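Local structure of BDI_3064 protein (Parabacteroides distasonis ATCC 8503, 5Z06) at residues I222-D227 with A255-T260; E304-L309 with D373-K378; E484-G489 with F549-T554. The protein hydrolyses linear beta-1,2-glucan and beta-1,2-glucooligosaccharides of four or more glucose units from the non-reducing end, releasing sophorose as an exo-acting enzyme. One frame throughout, in Å; residues are numbered along the deposited sequence. Where two conformers were deposited one is given.

Contact 1: residues I222-D227 with A255-T260; sequences IYRSFD and AYYKVT
Ile222 faces Val259 in an antiparallel non-hydrogen-bonded pair, its CG1 alongside Val259 CG2 at 4.0 Å. Tyr223 and Lys258 form the next, hydrogen-bonded pair: Tyr223 N meets Lys258 O at 2.7 Å, the donor almost in line with the C=O bond, and Lys258 N returns a bond to Tyr223 O. The Tyr223 ring presents its edge to Thr260, with CE1 3.6 Å from OG1, and both hydroxyls bond to Glu268. Arg224 extends with CG anti to the backbone N (chi1 -173°), which lays its aliphatic part beside the Tyr257 ring, CG to CE1 3.6 Å; chi3 then bends the chain, and NH1 forms a salt bridge with Asp246, which also bonds Tyr257 OH. Ser225 closes the second hydrogen-bonded pair, Tyr256 N to Ser225 O at 2.8 Å, while its OG bonds Thr230 O and accepts from Asp227 N in an ST turn. Phe226 CE1 reaches Ala255 CB at 4.0 Å. The alternating pair types mark a regular antiparallel ladder. These strands are the central pair of a four-stranded sheet: 232-237 flanks the first and 275-278 the second, and strand 204-210 packs against the face bearing Ile222, Tyr257 and Val259.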
ATOM      1  N   ILE A 222     -13.386  -6.522  17.307  1.00 35.65           N
ATOM      2  CA  ILE A 222     -13.318  -5.300  18.098  1.00 36.47           C
ATOM      3  C   ILE A 222     -14.737  -4.891  18.472  1.00 36.17           C
ATOM      4  O   ILE A 222     -15.620  -4.845  17.609  1.00 35.51           O
ATOM      5  CB  ILE A 222     -12.602  -4.142  17.359  1.00 34.83           C
ATOM      6  CG1 ILE A 222     -11.149  -4.526  17.036  1.00 33.34           C
ATOM      7  CG2 ILE A 222     -12.630  -2.858  18.197  1.00 36.34           C
ATOM      8  CD1 ILE A 222     -10.977  -5.225  15.711  1.00 34.41           C
ATOM      9  N   TYR A 223     -14.913  -4.591  19.759  1.00 34.66           N
ATOM     10  CA  TYR A 223     -16.195  -4.135  20.328  1.00 39.06           C
ATOM     11  C   TYR A 223     -16.078  -2.707  20.796  1.00 36.34           C
ATOM     12  O   TYR A 223     -15.075  -2.312  21.361  1.00 39.92           O
ATOM     13  CB  TYR A 223     -16.616  -5.000  21.519  1.00 40.34           C
ATOM     14  CG  TYR A 223     -16.990  -6.397  21.114  1.00 42.56           C
ATOM     15  CD1 TYR A 223     -16.008  -7.374  20.988  1.00 44.37           C
ATOM     16  CD2 TYR A 223     -18.314  -6.738  20.816  1.00 43.61           C
ATOM     17  CE1 TYR A 223     -16.326  -8.654  20.593  1.00 44.70           C
ATOM     18  CE2 TYR A 223     -18.646  -8.024  20.423  1.00 44.00           C
ATOM     19  CZ  TYR A 223     -17.644  -8.979  20.318  1.00 46.02           C
ATOM     20  OH  TYR A 223     -17.942 -10.253  19.920  1.00 45.74           O
ATOM     21  N   ARG A 224     -17.123  -1.942  20.554  1.00 36.34           N
ATOM     22  CA  ARG A 224     -17.150  -0.548  20.918  1.00 37.35           C
ATOM     23  C   ARG A 224     -18.372  -0.225  21.763  1.00 36.27           C
ATOM     24  O   ARG A 224     -19.454  -0.753  21.540  1.00 34.53           O
ATOM     25  CB  ARG A 224     -17.167   0.317  19.672  1.00 36.08           C
ATOM     26  CG  ARG A 224     -17.030   1.800  19.988  1.00 36.65           C
ATOM     27  CD  ARG A 224     -17.051   2.589  18.712  1.00 35.96           C
ATOM     28  NE  ARG A 224     -18.315   2.459  18.005  1.00 34.80           N
ATOM     29  CZ  ARG A 224     -18.519   2.808  16.732  1.00 36.51           C
ATOM     30  NH1 ARG A 224     -17.541   3.302  15.979  1.00 37.60           N
ATOM     31  NH2 ARG A 224     -19.716   2.667  16.197  1.00 37.39           N
ATOM     32  N   SER A 225     -18.180   0.657  22.725  1.00 39.40           N
ATOM     33  CA  SER A 225     -19.280   1.202  23.493  1.00 41.94           C
ATOM     34  C   SER A 225     -19.149   2.711  23.506  1.00 42.07           C
ATOM     35  O   SER A 225     -18.044   3.244  23.613  1.00 40.41           O
ATOM     36  CB  SER A 225     -19.257   0.651  24.906  1.00 41.40           C
ATOM     37  OG  SER A 225     -20.378   1.129  25.614  1.00 45.71           O
ATOM     38  N   PHE A 226     -20.275   3.395  23.362  1.00 43.01           N
ATOM     39  CA  PHE A 226     -20.340   4.834  23.594  1.00 44.22           C
ATOM     40  C   PHE A 226     -20.735   5.203  25.017  1.00 45.13           C
ATOM     41  O   PHE A 226     -20.605   6.363  25.390  1.00 46.73           O
ATOM     42  CB  PHE A 226     -21.276   5.493  22.599  1.00 42.27           C
ATOM     43  CG  PHE A 226     -20.795   5.415  21.189  1.00 43.54           C
ATOM     44  CD1 PHE A 226     -19.505   5.832  20.849  1.00 42.64           C
ATOM     45  CD2 PHE A 226     -21.631   4.949  20.183  1.00 46.32           C
ATOM     46  CE1 PHE A 226     -19.057   5.771  19.540  1.00 42.43           C
ATOM     47  CE2 PHE A 226     -21.190   4.895  18.868  1.00 45.95           C
ATOM     48  CZ  PHE A 226     -19.898   5.308  18.547  1.00 44.30           C
ATOM     49  N   ASP A 227     -21.189   4.227  25.807  1.00 45.19           N
ATOM     50  CA  ASP A 227     -21.548   4.469  27.213  1.00 47.08           C
ATOM     51  C   ASP A 227     -20.763   3.633  28.235  1.00 47.40           C
ATOM     52  O   ASP A 227     -20.896   3.855  29.431  1.00 48.47           O
ATOM     53  CB  ASP A 227     -23.067   4.324  27.417  1.00 46.79           C
ATOM     54  CG  ASP A 227     -23.601   2.946  27.065  1.00 48.82           C
ATOM     55  OD1 ASP A 227     -22.862   1.936  27.140  1.00 47.09           O
ATOM     56  OD2 ASP A 227     -24.797   2.873  26.714  1.00 51.75           O
ATOM     57  N   ALA A 255     -15.361   6.993  23.210  1.00 33.90           N
ATOM     58  CA  ALA A 255     -15.658   5.597  22.904  1.00 35.11           C
ATOM     59  C   ALA A 255     -14.772   4.675  23.720  1.00 35.51           C
ATOM     60  O   ALA A 255     -13.640   5.009  24.050  1.00 35.10           O
ATOM     61  CB  ALA A 255     -15.511   5.308  21.414  1.00 35.18           C
ATOM     62  N   TYR A 256     -15.334   3.525  24.049  1.00 35.39           N
ATOM     63  CA  TYR A 256     -14.681   2.508  24.828  1.00 37.87           C
ATOM     64  C   TYR A 256     -14.523   1.334  23.904  1.00 36.92           C
ATOM     65  O   TYR A 256     -15.379   1.095  23.050  1.00 38.97           O
ATOM     66  CB  TYR A 256     -15.542   2.070  26.027  1.00 39.18           C
ATOM     67  CG  TYR A 256     -15.939   3.161  26.995  1.00 39.99           C
ATOM     68  CD1 TYR A 256     -16.950   4.070  26.662  1.00 41.35           C
ATOM     69  CD2 TYR A 256     -15.354   3.259  28.259  1.00 41.34           C
ATOM     70  CE1 TYR A 256     -17.349   5.063  27.537  1.00 41.30           C
ATOM     71  CE2 TYR A 256     -15.752   4.260  29.153  1.00 43.13           C
ATOM     72  CZ  TYR A 256     -16.759   5.152  28.779  1.00 42.43           C
ATOM     73  OH  TYR A 256     -17.193   6.158  29.599  1.00 42.99           O
ATOM     74  N   TYR A 257     -13.443   0.595  24.089  1.00 35.31           N
ATOM     75  CA  TYR A 257     -13.112  -0.507  23.205  1.00 34.20           C
ATOM     76  C   TYR A 257     -12.648  -1.744  23.959  1.00 35.33           C
ATOM     77  O   TYR A 257     -11.970  -1.669  24.982  1.00 36.18           O
ATOM     78  CB  TYR A 257     -12.040  -0.092  22.204  1.00 31.48           C
ATOM     79  CG  TYR A 257     -12.485   1.005  21.294  1.00 29.28           C
ATOM     80  CD1 TYR A 257     -13.123   0.724  20.098  1.00 29.49           C
ATOM     81  CD2 TYR A 257     -12.257   2.334  21.625  1.00 28.98           C
ATOM     82  CE1 TYR A 257     -13.538   1.751  19.249  1.00 29.16           C
ATOM     83  CE2 TYR A 257     -12.678   3.365  20.797  1.00 27.25           C
ATOM     84  CZ  TYR A 257     -13.304   3.068  19.609  1.00 26.92           C
ATOM     85  OH  TYR A 257     -13.687   4.074  18.780  1.00 26.15           O
ATOM     86  N   LYS A 258     -12.991  -2.878  23.375  1.00 37.06           N
ATOM     87  CA  LYS A 258     -12.790  -4.170  23.954  1.00 39.31           C
ATOM     88  C   LYS A 258     -12.497  -5.053  22.764  1.00 37.02           C
ATOM     89  O   LYS A 258     -13.189  -4.974  21.740  1.00 33.48           O
ATOM     90  CB  LYS A 258     -14.096  -4.600  24.600  1.00 43.20           C
ATOM     91  CG  LYS A 258     -13.993  -5.348  25.900  1.00 47.85           C
ATOM     92  CD  LYS A 258     -15.346  -5.334  26.619  1.00 50.98           C
ATOM     93  CE  LYS A 258     -16.468  -5.825  25.704  1.00 54.97           C
ATOM     94  NZ  LYS A 258     -17.692  -6.210  26.449  1.00 59.63           N
ATOM     95  N   VAL A 259     -11.490  -5.901  22.888  1.00 36.33           N
ATOM     96  CA  VAL A 259     -11.113  -6.755  21.780  1.00 36.66           C
ATOM     97  C   VAL A 259     -11.102  -8.206  22.233  1.00 37.02           C
ATOM     98  O   VAL A 259     -10.601  -8.528  23.312  1.00 37.87           O
ATOM     99  CB  VAL A 259      -9.742  -6.331  21.245  1.00 36.59           C
ATOM    100  CG1 VAL A 259      -9.281  -7.254  20.120  1.00 38.79           C
ATOM    101  CG2 VAL A 259      -9.809  -4.885  20.774  1.00 34.00           C
ATOM    102  N   THR A 260     -11.640  -9.079  21.392  1.00 37.32           N
ATOM    103  CA  THR A 260     -11.556 -10.524  21.614  1.00 37.95           C
ATOM    104  C   THR A 260     -10.788 -11.156  20.460  1.00 37.41           C
ATOM    105  O   THR A 260     -10.670 -10.550  19.403  1.00 33.28           O
ATOM    106  CB  THR A 260     -12.962 -11.166  21.689  1.00 37.29           C
ATOM    107  OG1 THR A 260     -13.629 -11.015  20.439  1.00 38.19           O
ATOM    108  CG2 THR A 260     -13.819 -10.525  22.778  1.00 38.33           C
TER

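Contact 2: residues E304-L309 with D373-K378; sequences EPNSGL and DGTTGK
Glu304 OE1 lies 3.2 Å from Gly374 CA, where a tight 304-309 loop containing an ST turn at Ser307 meets the Asx turn of Asp373. No hydrogen bond links the two loops. With CG anti to the backbone N (chi1 -173°) and a bend at chi2 of -64°, the Glu304 chain turns back toward the backbone of Asn306 and Ser307. OE1 accepts from Ser307 N on the syn side and from Ser307 OG through its anti lone pair, at 2.5 Å. OE2 is met by Asn306 N from above the carboxylate plane and by Asn306 ND2 on the syn lone pair, nearly straight at 179° and in the amide plane. Four bonds thus fix the carboxylate's rotation. Were Glu304 replaced by an alanine, both backbone N atoms and the Ser307 hydroxyl would probably lose their acceptor, and the Asn306 amide would be likely to turn. Gly374 suits this approach, since a CB there would clash with OE1. Asn306 CB rests 3.4 Å from Gly374 O. Behind the loop, Ser307 touches Phe357 and Ile321. At the exposed margin, the Thr375 side chain crosses that of Asn306 obliquely, its CG2 3.5 Å from Asn306 ND2.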
ATOM      1  N   GLU A 304       9.040  -5.923   9.097  1.00 27.13           N
ATOM      2  CA  GLU A 304       9.411  -7.325   9.130  1.00 26.95           C
ATOM      3  C   GLU A 304      10.326  -7.434  10.351  1.00 26.15           C
ATOM      4  O   GLU A 304      11.329  -6.730  10.399  1.00 25.41           O
ATOM      5  CB  GLU A 304      10.111  -7.702   7.810  1.00 27.23           C
ATOM      6  CG  GLU A 304      10.417  -9.164   7.602  1.00 27.63           C
ATOM      7  CD  GLU A 304      11.399  -9.695   8.597  1.00 26.31           C
ATOM      8  OE1 GLU A 304      12.533  -9.148   8.655  1.00 27.15           O
ATOM      9  OE2 GLU A 304      11.033 -10.637   9.340  1.00 27.00           O
ATOM     10  N   PRO A 305       9.951  -8.260  11.364  1.00 28.92           N
ATOM     11  CA  PRO A 305      10.640  -8.233  12.678  1.00 30.60           C
ATOM     12  C   PRO A 305      12.092  -8.701  12.686  1.00 30.25           C
ATOM     13  O   PRO A 305      12.851  -8.265  13.526  1.00 31.34           O
ATOM     14  CB  PRO A 305       9.775  -9.139  13.572  1.00 29.47           C
ATOM     15  CG  PRO A 305       8.999  -9.988  12.628  1.00 30.42           C
ATOM     16  CD  PRO A 305       8.789  -9.171  11.387  1.00 29.68           C
ATOM     17  N   ASN A 306      12.499  -9.554  11.760  1.00 32.79           N
ATOM     18  CA  ASN A 306      13.864 -10.095  11.822  1.00 33.55           C
ATOM     19  C   ASN A 306      14.831  -9.055  11.308  1.00 30.45           C
ATOM     20  O   ASN A 306      15.820  -8.760  11.953  1.00 28.67           O
ATOM     21  CB  ASN A 306      13.967 -11.421  11.079  1.00 38.38           C
ATOM     22  CG  ASN A 306      13.027 -12.472  11.646  1.00 42.83           C
ATOM     23  OD1 ASN A 306      13.415 -13.279  12.485  1.00 50.58           O
ATOM     24  ND2 ASN A 306      11.772 -12.441  11.218  1.00 46.72           N
ATOM     25  N   SER A 307      14.481  -8.429  10.191  1.00 30.18           N
ATOM     26  CA  SER A 307      15.315  -7.387   9.561  1.00 29.64           C
ATOM     27  C   SER A 307      15.127  -6.005  10.161  1.00 26.93           C
ATOM     28  O   SER A 307      16.037  -5.175  10.115  1.00 27.01           O
ATOM     29  CB  SER A 307      14.996  -7.286   8.064  1.00 29.76           C
ATOM     30  OG  SER A 307      13.616  -7.002   7.866  1.00 28.95           O
ATOM     31  N   GLY A 308      13.935  -5.736  10.679  1.00 25.39           N
ATOM     32  CA  GLY A 308      13.583  -4.377  11.073  1.00 26.32           C
ATOM     33  C   GLY A 308      13.214  -3.477   9.895  1.00 26.23           C
ATOM     34  O   GLY A 308      12.985  -2.293  10.068  1.00 26.85           O
ATOM     35  N   LEU A 309      13.093  -4.059   8.706  1.00 27.49           N
ATOM     36  CA  LEU A 309      12.941  -3.310   7.490  1.00 26.29           C
ATOM     37  C   LEU A 309      11.520  -3.371   6.949  1.00 27.23           C
ATOM     38  O   LEU A 309      10.640  -4.059   7.496  1.00 27.02           O
ATOM     39  CB  LEU A 309      13.963  -3.808   6.483  1.00 27.55           C
ATOM     40  CG  LEU A 309      15.401  -3.348   6.782  1.00 28.07           C
ATOM     41  CD1 LEU A 309      16.273  -3.795   5.622  1.00 31.19           C
ATOM     42  CD2 LEU A 309      15.545  -1.856   7.009  1.00 28.11           C
ATOM     43  N   ASP A 373      14.257 -11.467   1.636  1.00 28.56           N
ATOM     44  CA  ASP A 373      13.521 -12.173   2.656  1.00 30.97           C
ATOM     45  C   ASP A 373      14.184 -11.759   3.960  1.00 30.22           C
ATOM     46  O   ASP A 373      15.347 -12.063   4.199  1.00 27.81           O
ATOM     47  CB  ASP A 373      13.551 -13.694   2.406  1.00 32.09           C
ATOM     48  CG  ASP A 373      12.725 -14.475   3.402  1.00 32.27           C
ATOM     49  OD1 ASP A 373      12.700 -14.129   4.599  1.00 33.55           O
ATOM     50  OD2 ASP A 373      12.112 -15.469   2.994  1.00 36.55           O
ATOM     51  N   GLY A 374      13.423 -11.047   4.787  1.00 30.44           N
ATOM     52  CA  GLY A 374      13.908 -10.511   6.048  1.00 30.12           C
ATOM     53  C   GLY A 374      14.375 -11.548   7.041  1.00 30.25           C
ATOM     54  O   GLY A 374      15.172 -11.250   7.897  1.00 32.04           O
ATOM     55  N   THR A 375      13.864 -12.764   6.927  1.00 32.33           N
ATOM     56  CA  THR A 375      14.239 -13.855   7.795  1.00 33.60           C
ATOM     57  C   THR A 375      15.517 -14.537   7.353  1.00 34.93           C
ATOM     58  O   THR A 375      16.124 -15.218   8.145  1.00 38.64           O
ATOM     59  CB  THR A 375      13.127 -14.927   7.850  1.00 33.93           C
ATOM     60  OG1 THR A 375      12.941 -15.506   6.555  1.00 35.84           O
ATOM     61  CG2 THR A 375      11.799 -14.328   8.329  1.00 34.16           C
ATOM     62  N   THR A 376      15.910 -14.391   6.086  1.00 36.53           N
ATOM     63  CA  THR A 376      17.103 -15.097   5.570  1.00 35.69           C
ATOM     64  C   THR A 376      18.236 -14.243   4.983  1.00 35.03           C
ATOM     65  O   THR A 376      19.345 -14.746   4.833  1.00 36.06           O
ATOM     66  CB  THR A 376      16.703 -16.118   4.501  1.00 35.83           C
ATOM     67  OG1 THR A 376      16.270 -15.437   3.309  1.00 33.74           O
ATOM     68  CG2 THR A 376      15.600 -17.041   5.022  1.00 35.20           C
ATOM     69  N   GLY A 377      17.962 -12.981   4.629  1.00 31.39           N
ATOM     70  CA  GLY A 377      18.920 -12.163   3.898  1.00 29.73           C
ATOM     71  C   GLY A 377      18.978 -12.512   2.415  1.00 29.75           C
ATOM     72  O   GLY A 377      19.780 -11.923   1.674  1.00 28.68           O
ATOM     73  N   LYS A 378      18.123 -13.434   1.963  1.00 29.82           N
ATOM     74  CA  LYS A 378      18.174 -13.921   0.586  1.00 33.72           C
ATOM     75  C   LYS A 378      17.255 -13.063  -0.264  1.00 34.15           C
ATOM     76  O   LYS A 378      16.127 -12.732   0.133  1.00 32.80           O
ATOM     77  CB  LYS A 378      17.738 -15.395   0.471  1.00 37.40           C
ATOM     78  CG  LYS A 378      18.602 -16.417   1.224  1.00 39.84           C
ATOM     79  CD  LYS A 378      20.088 -16.320   0.904  1.00 42.46           C
ATOM     80  CE  LYS A 378      20.355 -16.468  -0.596  1.00 46.04           C
ATOM     81  NZ  LYS A 378      21.797 -16.252  -0.900  1.00 49.17           N
TER

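Contact 3: residues E484-G489 with F549-T554; sequences EMYYSG and FTDKYT
Tyr486 OH donates a 2.5 Å hydrogen bond to Asp551 OD2, meeting the carboxylate on its anti side and 25° out of its plane. The ring carrying that hydroxyl also receives Phe549, whose edge is turned toward the Tyr486 face in an offset edge-to-face pair with centroids 5.3 Å apart and planes at 79°. The adjacent Tyr487 makes a separate polar link: its OH accepts from Lys552 N at 3.0 Å. Along the same ring Lys552 CD lies 3.5 Å from CE1, and Tyr553 CE2 lies at the ring edge, 3.9 Å from Tyr487 CE1. A water that donates to Tyr487 O and bonds Tyr553 OH links the loop to the helix backbone.

Different first torsions send the two neighbouring tyrosines to separate partners. Tyr486 has CG anti to the backbone N (chi1 -177°), whereas Tyr487 has it anti to the carbonyl carbon, and Tyr486 CD2 sits over the centre of the Tyr487 ring. On the other segment, Asp551 OD1 takes the backbone N of both Tyr553 and Thr554, the latter at 2.9 Å, which anchors the carboxylate; OD2 also hydrogen-bonds Tyr556 OH. Met467 and Met471 of helix 467-475 and Ile700 of helix 691-702 pack around Tyr486 and Phe549.

Asp551 thus forms an Asx turn and Asx motif just before helix 556-573, tying this loop to helix 485-490 within the glycoamylase-like region.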
ATOM      1  N   GLU A 484      30.287  13.338 -14.645  1.00 38.00           N
ATOM      2  CA  GLU A 484      29.778  13.487 -16.024  1.00 37.95           C
ATOM      3  C   GLU A 484      28.626  12.552 -16.333  1.00 34.15           C
ATOM      4  O   GLU A 484      27.802  12.863 -17.189  1.00 32.57           O
ATOM      5  CB  GLU A 484      30.893  13.312 -17.085  1.00 42.80           C
ATOM      6  CG  GLU A 484      31.730  14.565 -17.374  1.00 48.09           C
ATOM      7  CD  GLU A 484      32.728  14.922 -16.281  1.00 57.24           C
ATOM      8  OE1 GLU A 484      32.973  14.101 -15.365  1.00 65.81           O
ATOM      9  OE2 GLU A 484      33.288  16.042 -16.335  1.00 62.49           O
ATOM     10  N   MET A 485      28.588  11.407 -15.652  0.50 34.27           N
ATOM     11  CA  MET A 485      27.515  10.436 -15.791  0.50 35.49           C
ATOM     12  C   MET A 485      26.135  11.006 -15.489  0.50 34.32           C
ATOM     13  O   MET A 485      25.136  10.509 -16.009  0.50 34.56           O
ATOM     14  CB  MET A 485      27.786   9.237 -14.895  0.50 37.08           C
ATOM     15  CG  MET A 485      29.080   8.527 -15.236  0.50 37.67           C
ATOM     16  SD  MET A 485      28.922   7.629 -16.777  0.50 38.92           S
ATOM     17  CE  MET A 485      30.588   7.798 -17.429  0.50 41.94           C
ATOM     18  N   TYR A 486      26.088  12.036 -14.649  1.00 33.15           N
ATOM     19  CA  TYR A 486      24.884  12.808 -14.449  1.00 34.33           C
ATOM     20  C   TYR A 486      24.335  13.395 -15.753  1.00 34.02           C
ATOM     21  O   TYR A 486      23.125  13.399 -15.952  1.00 34.91           O
ATOM     22  CB  TYR A 486      25.118  13.946 -13.464  1.00 32.56           C
ATOM     23  CG  TYR A 486      23.861  14.724 -13.197  1.00 33.36           C
ATOM     24  CD1 TYR A 486      22.976  14.338 -12.188  1.00 31.61           C
ATOM     25  CD2 TYR A 486      23.538  15.847 -13.969  1.00 32.92           C
ATOM     26  CE1 TYR A 486      21.823  15.069 -11.937  1.00 31.85           C
ATOM     27  CE2 TYR A 486      22.380  16.564 -13.741  1.00 33.14           C
ATOM     28  CZ  TYR A 486      21.527  16.170 -12.724  1.00 32.23           C
ATOM     29  OH  TYR A 486      20.386  16.871 -12.523  1.00 31.47           O
ATOM     30  N   TYR A 487      25.203  13.889 -16.632  1.00 33.39           N
ATOM     31  CA  TYR A 487      24.736  14.452 -17.926  1.00 32.44           C
ATOM     32  C   TYR A 487      24.661  13.443 -19.041  1.00 31.32           C
ATOM     33  O   TYR A 487      23.779  13.524 -19.883  1.00 33.63           O
ATOM     34  CB  TYR A 487      25.587  15.663 -18.352  1.00 33.06           C
ATOM     35  CG  TYR A 487      25.364  16.816 -17.420  1.00 33.09           C
ATOM     36  CD1 TYR A 487      24.172  17.531 -17.454  1.00 33.96           C
ATOM     37  CD2 TYR A 487      26.296  17.137 -16.441  1.00 32.63           C
ATOM     38  CE1 TYR A 487      23.938  18.573 -16.575  1.00 32.70           C
ATOM     39  CE2 TYR A 487      26.073  18.178 -15.573  1.00 33.62           C
ATOM     40  CZ  TYR A 487      24.889  18.889 -15.652  1.00 31.27           C
ATOM     41  OH  TYR A 487      24.652  19.910 -14.792  1.00 33.57           O
ATOM     42  N   SER A 488      25.584  12.497 -19.047  1.00 31.99           N
ATOM     43  CA  SER A 488      25.681  11.522 -20.127  1.00 31.01           C
ATOM     44  C   SER A 488      24.622  10.432 -19.953  1.00 31.32           C
ATOM     45  O   SER A 488      24.167   9.846 -20.934  1.00 32.42           O
ATOM     46  CB  SER A 488      27.083  10.924 -20.150  1.00 30.69           C
ATOM     47  OG  SER A 488      27.253   9.954 -19.117  1.00 30.64           O
ATOM     48  N   GLY A 489      24.226  10.182 -18.700  1.00 29.78           N
ATOM     49  CA  GLY A 489      23.275   9.129 -18.361  1.00 30.29           C
ATOM     50  C   GLY A 489      21.933   9.662 -17.941  1.00 29.64           C
ATOM     51  O   GLY A 489      20.999   9.716 -18.743  1.00 30.34           O
ATOM     52  N   PHE A 549      20.411  21.471  -4.834  1.00 30.57           N
ATOM     53  CA  PHE A 549      20.979  20.903  -6.009  1.00 30.51           C
ATOM     54  C   PHE A 549      20.405  21.595  -7.200  1.00 31.63           C
ATOM     55  O   PHE A 549      19.176  21.660  -7.382  1.00 31.06           O
ATOM     56  CB  PHE A 549      20.774  19.414  -6.133  1.00 31.30           C
ATOM     57  CG  PHE A 549      21.350  18.876  -7.393  1.00 31.48           C
ATOM     58  CD1 PHE A 549      22.713  18.999  -7.639  1.00 31.62           C
ATOM     59  CD2 PHE A 549      20.548  18.304  -8.352  1.00 32.13           C
ATOM     60  CE1 PHE A 549      23.270  18.544  -8.822  1.00 32.06           C
ATOM     61  CE2 PHE A 549      21.095  17.845  -9.536  1.00 33.00           C
ATOM     62  CZ  PHE A 549      22.459  17.970  -9.778  1.00 33.75           C
ATOM     63  N   THR A 550      21.336  22.103  -7.996  1.00 31.33           N
ATOM     64  CA  THR A 550      21.065  22.827  -9.198  1.00 30.26           C
ATOM     65  C   THR A 550      22.038  22.316 -10.215  1.00 29.35           C
ATOM     66  O   THR A 550      23.228  22.352  -9.986  1.00 29.71           O
ATOM     67  CB  THR A 550      21.293  24.317  -8.930  1.00 29.56           C
ATOM     68  OG1 THR A 550      20.559  24.669  -7.765  1.00 28.47           O
ATOM     69  CG2 THR A 550      20.833  25.168 -10.084  1.00 29.71           C
ATOM     70  N   ASP A 551      21.526  21.782 -11.316  1.00 32.41           N
ATOM     71  CA  ASP A 551      22.355  21.369 -12.453  1.00 32.54           C
ATOM     72  C   ASP A 551      22.368  22.516 -13.477  1.00 34.36           C
ATOM     73  O   ASP A 551      21.930  23.637 -13.159  1.00 33.25           O
ATOM     74  CB  ASP A 551      21.887  20.013 -13.020  1.00 32.21           C
ATOM     75  CG  ASP A 551      20.500  20.046 -13.665  1.00 30.05           C
ATOM     76  OD1 ASP A 551      19.913  21.113 -13.944  1.00 31.46           O
ATOM     77  OD2 ASP A 551      19.984  18.956 -13.898  1.00 31.13           O
ATOM     78  N   LYS A 552      22.859  22.264 -14.689  1.00 37.07           N
ATOM     79  CA  LYS A 552      22.938  23.339 -15.683  1.00 39.72           C
ATOM     80  C   LYS A 552      21.561  23.823 -16.181  1.00 38.30           C
ATOM     81  O   LYS A 552      21.436  24.931 -16.675  1.00 37.62           O
ATOM     82  CB  LYS A 552      23.875  22.947 -16.826  1.00 44.07           C
ATOM     83  CG  LYS A 552      23.347  21.964 -17.859  1.00 49.67           C
ATOM     84  CD  LYS A 552      24.506  21.293 -18.630  1.00 54.47           C
ATOM     85  CE  LYS A 552      24.261  21.125 -20.131  1.00 58.40           C
ATOM     86  NZ  LYS A 552      24.697  22.328 -20.903  1.00 61.60           N
ATOM     87  N   TYR A 553      20.534  23.005 -15.983  1.00 35.50           N
ATOM     88  CA  TYR A 553      19.165  23.290 -16.440  1.00 33.90           C
ATOM     89  C   TYR A 553      18.234  23.962 -15.452  1.00 32.88           C
ATOM     90  O   TYR A 553      17.481  24.834 -15.826  1.00 38.21           O
ATOM     91  CB  TYR A 553      18.522  21.985 -16.814  1.00 33.35           C
ATOM     92  CG  TYR A 553      19.332  21.222 -17.798  1.00 32.08           C
ATOM     93  CD1 TYR A 553      19.619  21.760 -19.045  1.00 33.17           C
ATOM     94  CD2 TYR A 553      19.826  19.979 -17.491  1.00 32.28           C
ATOM     95  CE1 TYR A 553      20.364  21.053 -19.976  1.00 33.16           C
ATOM     96  CE2 TYR A 553      20.566  19.264 -18.412  1.00 32.12           C
ATOM     97  CZ  TYR A 553      20.831  19.801 -19.654  1.00 32.39           C
ATOM     98  OH  TYR A 553      21.569  19.071 -20.565  1.00 34.18           O
ATOM     99  N   THR A 554      18.259  23.535 -14.198  1.00 31.32           N
ATOM    100  CA  THR A 554      17.332  24.049 -13.212  1.00 29.93           C
ATOM    101  C   THR A 554      17.822  23.751 -11.820  1.00 28.69           C
ATOM    102  O   THR A 554      18.591  22.801 -11.603  1.00 31.04           O
ATOM    103  CB  THR A 554      15.907  23.412 -13.386  1.00 29.64           C
ATOM    104  OG1 THR A 554      14.978  23.989 -12.454  1.00 28.39           O
ATOM    105  CG2 THR A 554      15.928  21.881 -13.206  1.00 28.56           C
TER
HETATM  106  O   HOH W   1      22.673  16.476 -20.272  1.00 34.79           O

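Overall arrangement
The three contacts follow one another along the chain and none touches another. Contact 1 belongs to the beta-rich N-terminal part, and the side chain of Ile222 lies about 12 Å from the bound calcium ion, which is held by other residues, among them Glu12 and Asp175. Contacts 2 and 3 lie in the helical C-terminal part, their centres about 36 Å apart and nearest atoms about 26 Å apart. Contact 2 is intermediate: its centre is about 35 Å from that of contact 1, while contacts 1 and 3, on opposite sides of the chain's centre, are about 57 Å apart between centres. No substrate is bound, so none can be placed relative to a sugar.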